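Local coordinates for mutual gliding-motility protein MglA (Myxococcus xanthus DK 1622, PDB 6H17) that binds and hydrolyses GTP as a small Ras-like GTPase, acting as the intracellular switch that sets the direction and speed of gliding, at residues 62-67 and 72-77; 130-135 and 159-164. All coordinates share one frame; numbering follows the deposited sequence. Where two conformers were deposited one is given.

In the fold
Both contacts belong to one small-GTPase domain, and they come in series along the chain. Interaction 1 closes the turn between strand 52-62 and strand 71-78, an antiparallel pair of the central sheet. Interaction 2 follows and joins two loops, one before strand 136-141 and one before strand 165-167, which are parallel neighbours of the same sheet. The centres lie 21 Å apart, and the nearest atoms are about 8 Å apart without touching. Helix 176-193 packs against both regions. Neither contact includes a residue of the predicted GTP-binding segments. Both are structural packing of the one domain, tied by the shared sheet and helix, away from the bound nucleotide.

Interaction 1: 62-67 and 72-77; sequences LSLGEI and TRFHLY. With SO4 (sulfate ion), chain E.
Leu62 and Phe74 form a hydrogen-bonded antiparallel pair where strand 52-62 ends beside strand 71-78, in the sheet of the small-GTPase fold. Two backbone bonds hold it: Leu62 N to Phe74 O and Phe74 N to Leu62 O, each 2.8 Å. Their side chains share a face of the sheet. The Leu62 and Leu76 side chains cross at about a right angle, with Leu62 CD1 3.7 Å from Leu76 CD2. Leu64 lays CD1 over one face of the Phe74 ring, a CH-pi contact 4.2 Å from the ring centroid and 26° off the normal. Gly65 O and Leu62 O lie at the edge of that ring. Past the pair the chains separate and water joins them. Water 1 accepts from Leu64 N and donates to Gly65 O and Thr72 O, so three backbone groups are satisfied at one point. Water 2 accepts from Ile67 N and is also hydrogen-bonded to Thr72 OG1.

Arg73 folds back at chi2 (-64°), which brings its guanidinium to Thr72 O and alongside Ser63. Arg73 NH2 donates a hydrogen bond to Thr72 O from above the carbonyl plane. In the conformer given, Ser63 OG lies over one face of the guanidinium, but its closeness to Arg73 CZ is doubtful. One edge of the guanidinium faces a sulfate, probably from the crystallisation liquor.

Farther out, helix 176-193 packs on Leu62, Leu64 and Ile67, while helix 25-35 meets Leu62 and Leu76. Strand 10-18 lies along 71-78, and its Cys13 touches Phe74. At the sulfate, O2 lies in the guanidinium plane and accepts from both Arg73 NH1, at 2.8 Å, and Arg73 NH2, at 3.1 Å.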
loop_
_atom_site.group_PDB
_atom_site.type_symbol
_atom_site.label_atom_id
_atom_site.label_comp_id
_atom_site.label_asym_id
_atom_site.label_seq_id
_atom_site.Cartn_x
_atom_site.Cartn_y
_atom_site.Cartn_z
ATOM N N LEU A 62 -0.498 13.061 -1.100
ATOM C CA LEU A 62 -0.240 13.535 0.243
ATOM C C LEU A 62 1.151 14.132 0.353
ATOM O O LEU A 62 2.078 13.724 -0.355
ATOM C CB LEU A 62 -0.245 12.373 1.266
ATOM C CG LEU A 62 -1.517 11.575 1.439
ATOM C CD1 LEU A 62 -1.267 10.378 2.351
ATOM C CD2 LEU A 62 -2.615 12.436 2.031
ATOM N N SER A 63 1.295 15.047 1.295
ATOM C CA SER A 63 2.596 15.526 1.739
ATOM C C SER A 63 2.942 14.811 3.034
ATOM O O SER A 63 2.168 14.850 3.999
ATOM C CB SER A 63 2.582 17.033 1.958
ATOM O OG SER A 63 2.267 17.720 0.760
ATOM N N LEU A 64 4.094 14.149 3.057
ATOM C CA LEU A 64 4.570 13.451 4.238
ATOM C C LEU A 64 5.920 14.106 4.564
ATOM O O LEU A 64 5.976 15.327 4.704
ATOM C CB LEU A 64 4.508 11.946 4.047
ATOM C CG LEU A 64 3.092 11.409 3.733
ATOM C CD1 LEU A 64 3.068 9.984 3.230
ATOM C CD2 LEU A 64 2.205 11.529 4.977
ATOM N N GLY A 65 6.986 13.353 4.652
ATOM C CA GLY A 65 8.273 13.934 4.948
ATOM C C GLY A 65 8.885 14.681 3.777
ATOM O O GLY A 65 8.411 14.665 2.638
ATOM N N GLU A 66 9.997 15.312 4.071
ATOM C CA GLU A 66 10.673 16.209 3.158
ATOM C C GLU A 66 12.083 15.728 2.872
ATOM O O GLU A 66 12.739 15.128 3.728
ATOM C CB GLU A 66 10.730 17.565 3.863
ATOM C CG GLU A 66 11.002 18.789 3.054
ATOM C CD GLU A 66 10.822 20.034 3.907
ATOM O OE1 GLU A 66 10.179 20.989 3.434
ATOM O OE2 GLU A 66 11.306 20.030 5.068
ATOM N N ILE A 67 12.520 15.955 1.633
ATOM C CA ILE A 67 13.915 15.900 1.200
ATOM C C ILE A 67 14.348 17.355 1.009
ATOM O O ILE A 67 13.716 18.092 0.234
ATOM C CB ILE A 67 14.036 15.132 -0.128
ATOM C CG1 ILE A 67 13.451 13.720 -0.009
ATOM C CG2 ILE A 67 15.475 15.111 -0.594
ATOM C CD1 ILE A 67 14.179 12.869 0.970
ATOM N N THR A 72 8.323 17.192 -2.156
ATOM C CA THR A 72 8.108 15.770 -2.303
ATOM C C THR A 72 6.649 15.476 -2.025
ATOM O O THR A 72 6.098 15.921 -1.014
ATOM C CB THR A 72 8.994 14.959 -1.351
ATOM O OG1 THR A 72 10.366 15.258 -1.623
ATOM C CG2 THR A 72 8.760 13.473 -1.533
ATOM N N ARG A 73 6.039 14.740 -2.933
ATOM C CA ARG A 73 4.655 14.324 -2.758
ATOM C C ARG A 73 4.570 12.818 -2.920
ATOM O O ARG A 73 5.273 12.229 -3.748
ATOM C CB ARG A 73 3.728 15.031 -3.742
ATOM C CG ARG A 73 3.604 16.549 -3.517
ATOM C CD ARG A 73 2.961 16.902 -2.177
ATOM N NE ARG A 73 2.925 18.360 -1.946
ATOM C CZ ARG A 73 3.793 19.047 -1.198
ATOM N NH1 ARG A 73 3.646 20.364 -1.073
ATOM N NH2 ARG A 73 4.787 18.439 -0.559
ATOM N N PHE A 74 3.745 12.211 -2.089
ATOM C CA PHE A 74 3.446 10.788 -2.148
ATOM C C PHE A 74 2.092 10.582 -2.803
ATOM O O PHE A 74 1.111 11.245 -2.438
ATOM C CB PHE A 74 3.445 10.198 -0.741
ATOM C CG PHE A 74 4.815 10.012 -0.166
ATOM C CD1 PHE A 74 5.407 8.761 -0.143
ATOM C CD2 PHE A 74 5.524 11.095 0.328
ATOM C CE1 PHE A 74 6.675 8.591 0.367
ATOM C CE2 PHE A 74 6.797 10.912 0.847
ATOM C CZ PHE A 74 7.360 9.668 0.865
ATOM N N HIS A 75 2.034 9.660 -3.755
ATOM C CA HIS A 75 0.801 9.294 -4.446
ATOM C C HIS A 75 0.461 7.876 -4.028
ATOM O O HIS A 75 1.180 6.937 -4.369
ATOM C CB HIS A 75 0.977 9.417 -5.950
ATOM C CG HIS A 75 1.226 10.826 -6.392
ATOM N ND1 HIS A 75 1.721 11.141 -7.635
ATOM C CD2 HIS A 75 1.025 12.006 -5.755
ATOM C CE1 HIS A 75 1.831 12.456 -7.743
ATOM N NE2 HIS A 75 1.411 13.006 -6.623
ATOM N N LEU A 76 -0.598 7.743 -3.252
ATOM C CA LEU A 76 -1.064 6.449 -2.783
ATOM C C LEU A 76 -2.079 5.879 -3.755
ATOM O O LEU A 76 -2.999 6.584 -4.198
ATOM C CB LEU A 76 -1.738 6.578 -1.425
ATOM C CG LEU A 76 -0.830 6.713 -0.205
ATOM C CD1 LEU A 76 0.260 7.720 -0.345
ATOM C CD2 LEU A 76 -1.681 6.983 1.060
ATOM N N TYR A 77 -1.910 4.590 -4.082
ATOM C CA TYR A 77 -2.814 3.848 -4.940
ATOM C C TYR A 77 -3.257 2.584 -4.224
ATOM O O TYR A 77 -2.492 2.001 -3.452
ATOM C CB TYR A 77 -2.114 3.390 -6.230
ATOM C CG TYR A 77 -1.797 4.484 -7.239
ATOM C CD1 TYR A 77 -2.586 4.632 -8.362
ATOM C CD2 TYR A 77 -0.726 5.350 -7.072
ATOM C CE1 TYR A 77 -2.312 5.606 -9.305
ATOM C CE2 TYR A 77 -0.447 6.350 -8.028
ATOM C CZ TYR A 77 -1.255 6.444 -9.122
ATOM O OH TYR A 77 -1.020 7.424 -10.067
HETATM S S SO4 E . 5.330 21.493 2.078
HETATM O O1 SO4 E . 6.500 22.027 2.810
HETATM O O2 SO4 E . 5.716 21.117 0.708
HETATM O O3 SO4 E . 4.854 20.285 2.768
HETATM O O4 SO4 E . 4.257 22.481 2.059
HETATM O O HOH W 1 6.162 14.273 1.161
HETATM O O HOH W 2 10.786 17.450 0.028
#

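Interaction 2: 130-135 and 159-164; sequences DLNKIP and NHRNIP
Asn132, in an Asx turn begun by Asp130, meets Arg161, in a type I beta turn from Asn159 to Asn162. The contact is small, and from 159-164 only Arg161 takes part. Its side chain runs across to the other loop and bends at chi3 (-100°), which turns the guanidinium toward Asn132. There Arg161 NE donates to Asn132 OD1 at 2.6 Å. The bond is weak, with an angle of only 121° at the hydrogen. Arg161 NH2 is also close to the same oxygen, at 2.9 Å. The amide and guanidinium planes stand 77° apart. Asn132 CA lies over one face of the guanidinium, offset toward its rim, and OD1 sits off the plane on that same side, consistent with the poor angle. Leu131 approaches at the edge, its CG 3.7 Å from Arg161 NH2.

In the Ras-like fold these two loops lead into neighbouring parallel strands, 136-141 and 165-167. Loop 130-135 comes after helix 110-125, and Leu131 packs on Leu120 and Leu124 of that helix and on Tyr136. Asn132 and Arg161 are exposed, so their bond links the loops at the surface.

Each loop is also held from within. Asp130 OD1 accepts from Asn132 N at 2.9 Å, met from above the carboxylate plane, and this fixes the backbone that carries the Asn132 amide. On the other side, the Asn159 side chain bridges the beta turn. Its OD1 takes Ile163 N on a lone pair in the carbonyl plane. Its ND2 donates to Ile163 O at 2.9 Å and also to Glu165 OE1.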
loop_
_atom_site.group_PDB
_atom_site.type_symbol
_atom_site.label_atom_id
_atom_site.label_comp_id
_atom_site.label_asym_id
_atom_site.label_seq_id
_atom_site.Cartn_x
_atom_site.Cartn_y
_atom_site.Cartn_z
ATOM N N ASP A 130 12.167 -6.361 -7.076
ATOM C CA ASP A 130 12.347 -7.453 -6.118
ATOM C C ASP A 130 11.688 -7.061 -4.799
ATOM O O ASP A 130 12.093 -6.074 -4.180
ATOM C CB ASP A 130 13.845 -7.723 -5.907
ATOM C CG ASP A 130 14.126 -8.866 -4.932
ATOM O OD1 ASP A 130 13.193 -9.432 -4.343
ATOM O OD2 ASP A 130 15.316 -9.211 -4.767
ATOM N N LEU A 131 10.675 -7.830 -4.366
ATOM C CA LEU A 131 9.984 -7.536 -3.112
ATOM C C LEU A 131 10.936 -7.505 -1.921
ATOM O O LEU A 131 10.684 -6.793 -0.940
ATOM C CB LEU A 131 8.873 -8.562 -2.862
ATOM C CG LEU A 131 8.027 -8.371 -1.614
ATOM C CD1 LEU A 131 7.402 -6.982 -1.602
ATOM C CD2 LEU A 131 6.952 -9.433 -1.537
ATOM N N ASN A 132 12.030 -8.273 -1.987
ATOM C CA ASN A 132 12.955 -8.354 -0.866
ATOM C C ASN A 132 13.736 -7.067 -0.651
ATOM O O ASN A 132 14.274 -6.860 0.441
ATOM C CB ASN A 132 13.976 -9.470 -1.102
ATOM C CG ASN A 132 13.358 -10.841 -1.066
ATOM O OD1 ASN A 132 12.279 -11.030 -0.511
ATOM N ND2 ASN A 132 14.046 -11.816 -1.649
ATOM N N LYS A 133 13.830 -6.217 -1.664
ATOM C CA LYS A 133 14.635 -5.009 -1.598
ATOM C C LYS A 133 13.828 -3.733 -1.438
ATOM O O LYS A 133 14.331 -2.762 -0.869
ATOM C CB LYS A 133 15.464 -4.885 -2.879
ATOM C CG LYS A 133 16.456 -6.009 -3.067
ATOM C CD LYS A 133 17.397 -5.684 -4.210
ATOM C CE LYS A 133 17.434 -6.783 -5.256
ATOM N NZ LYS A 133 18.720 -7.529 -5.208
ATOM N N ILE A 134 12.592 -3.715 -1.916
ATOM C CA ILE A 134 11.788 -2.498 -1.995
ATOM C C ILE A 134 11.273 -2.118 -0.609
ATOM O O ILE A 134 11.027 -2.997 0.232
ATOM C CB ILE A 134 10.648 -2.706 -3.011
ATOM C CG1 ILE A 134 10.015 -1.387 -3.452
ATOM C CG2 ILE A 134 9.592 -3.610 -2.442
ATOM C CD1 ILE A 134 8.936 -1.568 -4.520
ATOM N N PRO A 135 11.101 -0.831 -0.319
ATOM C CA PRO A 135 10.362 -0.439 0.892
ATOM C C PRO A 135 9.021 -1.152 0.965
ATOM O O PRO A 135 8.221 -1.101 0.023
ATOM C CB PRO A 135 10.194 1.069 0.711
ATOM C CG PRO A 135 11.462 1.449 -0.028
ATOM C CD PRO A 135 11.651 0.350 -1.022
ATOM N N ASN A 159 5.084 -13.160 7.186
ATOM C CA ASN A 159 6.187 -12.224 7.399
ATOM C C ASN A 159 7.451 -12.976 7.784
ATOM O O ASN A 159 8.000 -12.814 8.867
ATOM C CB ASN A 159 5.848 -11.177 8.457
ATOM C CG ASN A 159 6.847 -10.042 8.490
ATOM O OD1 ASN A 159 7.729 -9.942 7.632
ATOM N ND2 ASN A 159 6.714 -9.179 9.478
ATOM N N HIS A 160 7.945 -13.783 6.850
ATOM C CA HIS A 160 9.090 -14.635 7.134
ATOM C C HIS A 160 10.375 -13.836 7.298
ATOM O O HIS A 160 11.300 -14.298 7.981
ATOM C CB HIS A 160 9.247 -15.662 6.008
ATOM C CG HIS A 160 8.080 -16.595 5.876
ATOM N ND1 HIS A 160 7.911 -17.429 4.791
ATOM C CD2 HIS A 160 7.027 -16.825 6.696
ATOM C CE1 HIS A 160 6.803 -18.132 4.949
ATOM N NE2 HIS A 160 6.250 -17.788 6.098
ATOM N N ARG A 161 10.461 -12.656 6.689
ATOM C CA ARG A 161 11.657 -11.828 6.748
ATOM C C ARG A 161 11.600 -10.749 7.824
ATOM O O ARG A 161 12.496 -9.898 7.877
ATOM C CB ARG A 161 11.910 -11.159 5.398
ATOM C CG ARG A 161 12.300 -12.090 4.263
ATOM C CD ARG A 161 12.811 -11.293 3.060
ATOM N NE ARG A 161 11.817 -11.123 1.996
ATOM C CZ ARG A 161 10.829 -10.228 2.006
ATOM N NH1 ARG A 161 10.661 -9.409 3.035
ATOM N NH2 ARG A 161 9.993 -10.159 0.981
ATOM N N ASN A 162 10.562 -10.748 8.658
ATOM C CA ASN A 162 10.423 -9.795 9.761
ATOM C C ASN A 162 10.614 -8.351 9.306
ATOM O O ASN A 162 11.334 -7.554 9.912
ATOM C CB ASN A 162 11.327 -10.164 10.936
ATOM C CG ASN A 162 10.843 -11.408 11.662
ATOM O OD1 ASN A 162 9.827 -11.376 12.360
ATOM N ND2 ASN A 162 11.558 -12.512 11.489
ATOM N N ILE A 163 9.920 -8.000 8.235
ATOM C CA ILE A 163 9.808 -6.601 7.853
ATOM C C ILE A 163 8.776 -5.915 8.742
ATOM O O ILE A 163 8.068 -6.589 9.516
ATOM C CB ILE A 163 9.572 -6.442 6.344
ATOM C CG1 ILE A 163 8.428 -7.301 5.850
ATOM C CG2 ILE A 163 10.829 -6.853 5.554
ATOM C CD1 ILE A 163 7.108 -6.693 6.058
ATOM N N PRO A 164 8.660 -4.594 8.697
ATOM C CA PRO A 164 7.781 -3.912 9.652
ATOM C C PRO A 164 6.344 -4.371 9.483
ATOM O O PRO A 164 5.842 -4.481 8.356
ATOM C CB PRO A 164 7.956 -2.430 9.305
ATOM C CG PRO A 164 9.339 -2.370 8.711
ATOM C CD PRO A 164 9.470 -3.638 7.918
#